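Local coordinates for protein putative oxidoreductase (Mycobacterium avium, PDB 3QHA) that probably catalyses NAD(P)-dependent oxidation or reduction of a small hydroxy acid, in the manner of 3-hydroxyisobutyrate dehydrogenases, at residues B[26-31]-B[52-57]. Sequence-based numbering, arbitrary orientation.
Sequences MGAPMA and TPLAEA
Ala-28 and Ala-31 form a small-residue face on helix 27-33 that receives Leu-54 of helix 48-55; the two helices follow the first two strands of a Rossmann fold, 18-21 and 41-44, which lie side by side in the sheet. Gly-27 opens the first helix and is probably the last glycine of a GxGxxG dinucleotide-binding motif. One residue on, Ala-28 meets the CD2 branch of Leu-54: its CB lies 4.3 Å from that methyl and its carbonyl O 4.1 Å, while the same O also accepts a hydrogen bond from Thr-32 OG1. Met-30 turns its CB away from Leu-54 and packs on Tyr-20 of strand 18-21 and on Val-131. Ala-31 N bonds to Gly-27 O (2.9 Å), one helical turn back, and Ala-31 CB points toward the second helix. Leu-54 thus straddles the two alanines, one methyl to each; Leu-23 touches both Leu-54 and Ala-31. No hydrogen bond links the segments; the methyls rest on the alanine CB atoms and on the first helix's backbone. Chi1 of Leu-54, -90°, is turned about 30° from the staggered -60° position, and with CD1 at -63° about CB-CG this methyl sits 3.8 Å from Ala-31 CB and 3.7 Å from Ala-31 C.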
# COMPACT_ATOMS: atom_id res chain seq x y z
N MET B 26 -8.66 -13.49 -14.79
CA MET B 26 -9.19 -12.12 -14.83
C MET B 26 -10.32 -11.97 -15.85
O MET B 26 -11.32 -11.30 -15.59
CB MET B 26 -8.08 -11.11 -15.11
CG MET B 26 -7.24 -10.75 -13.89
SD MET B 26 -8.14 -9.93 -12.54
CE MET B 26 -8.82 -8.50 -13.39
N GLY B 27 -10.16 -12.60 -17.02
CA GLY B 27 -11.17 -12.53 -18.07
C GLY B 27 -12.54 -13.07 -17.68
O GLY B 27 -13.57 -12.49 -18.03
N ALA B 28 -12.54 -14.18 -16.95
CA ALA B 28 -13.77 -14.86 -16.54
C ALA B 28 -14.65 -14.02 -15.60
O ALA B 28 -15.83 -13.85 -15.87
CB ALA B 28 -13.47 -16.23 -15.92
N PRO B 29 -14.07 -13.51 -14.50
CA PRO B 29 -14.86 -12.66 -13.59
C PRO B 29 -15.34 -11.35 -14.23
O PRO B 29 -16.45 -10.91 -13.95
CB PRO B 29 -13.92 -12.40 -12.41
CG PRO B 29 -12.60 -12.95 -12.76
CD PRO B 29 -12.74 -13.83 -13.95
N MET B 30 -14.50 -10.74 -15.06
CA MET B 30 -14.92 -9.59 -15.87
C MET B 30 -16.11 -9.93 -16.75
O MET B 30 -17.14 -9.26 -16.71
CB MET B 30 -13.79 -9.06 -16.75
CG MET B 30 -13.24 -7.73 -16.31
SD MET B 30 -12.11 -7.03 -17.53
CE MET B 30 -10.62 -7.89 -17.08
N ALA B 31 -15.96 -10.98 -17.56
CA ALA B 31 -17.02 -11.39 -18.48
C ALA B 31 -18.28 -11.81 -17.72
O ALA B 31 -19.39 -11.61 -18.20
CB ALA B 31 -16.54 -12.52 -19.38
N THR B 52 -18.14 -23.00 -19.83
CA THR B 52 -19.37 -23.51 -19.23
C THR B 52 -19.91 -22.65 -18.07
O THR B 52 -21.11 -22.37 -18.03
CB THR B 52 -19.22 -24.99 -18.79
OG1 THR B 52 -18.73 -25.77 -19.89
CG2 THR B 52 -20.55 -25.56 -18.31
N PRO B 53 -19.04 -22.24 -17.13
CA PRO B 53 -19.45 -21.29 -16.08
C PRO B 53 -20.09 -20.01 -16.62
O PRO B 53 -21.10 -19.55 -16.07
CB PRO B 53 -18.13 -20.96 -15.38
CG PRO B 53 -17.30 -22.17 -15.56
CD PRO B 53 -17.67 -22.73 -16.90
N LEU B 54 -19.50 -19.43 -17.66
CA LEU B 54 -20.07 -18.25 -18.32
C LEU B 54 -21.41 -18.56 -18.97
O LEU B 54 -22.31 -17.72 -18.98
CB LEU B 54 -19.10 -17.67 -19.36
CG LEU B 54 -18.12 -16.60 -18.85
CD1 LEU B 54 -18.87 -15.36 -18.36
CD2 LEU B 54 -17.22 -17.16 -17.76
N ALA B 55 -21.55 -19.77 -19.51
CA ALA B 55 -22.82 -20.22 -20.08
C ALA B 55 -23.91 -20.21 -19.02
O ALA B 55 -25.00 -19.68 -19.25
CB ALA B 55 -22.67 -21.62 -20.68
N GLU B 56 -23.62 -20.78 -17.85
CA GLU B 56 -24.63 -20.85 -16.78
C GLU B 56 -24.75 -19.57 -15.95
O GLU B 56 -25.54 -19.51 -15.01
CB GLU B 56 -24.41 -22.09 -15.89
CG GLU B 56 -23.11 -22.14 -15.10
CD GLU B 56 -22.80 -23.54 -14.56
OE1 GLU B 56 -23.34 -24.53 -15.10
OE2 GLU B 56 -22.02 -23.65 -13.60
N ALA B 57 -23.99 -18.54 -16.33
CA ALA B 57 -24.18 -17.18 -15.81
C ALA B 57 -25.04 -16.33 -16.75
O ALA B 57 -25.42 -15.21 -16.41
CB ALA B 57 -22.83 -16.51 -15.59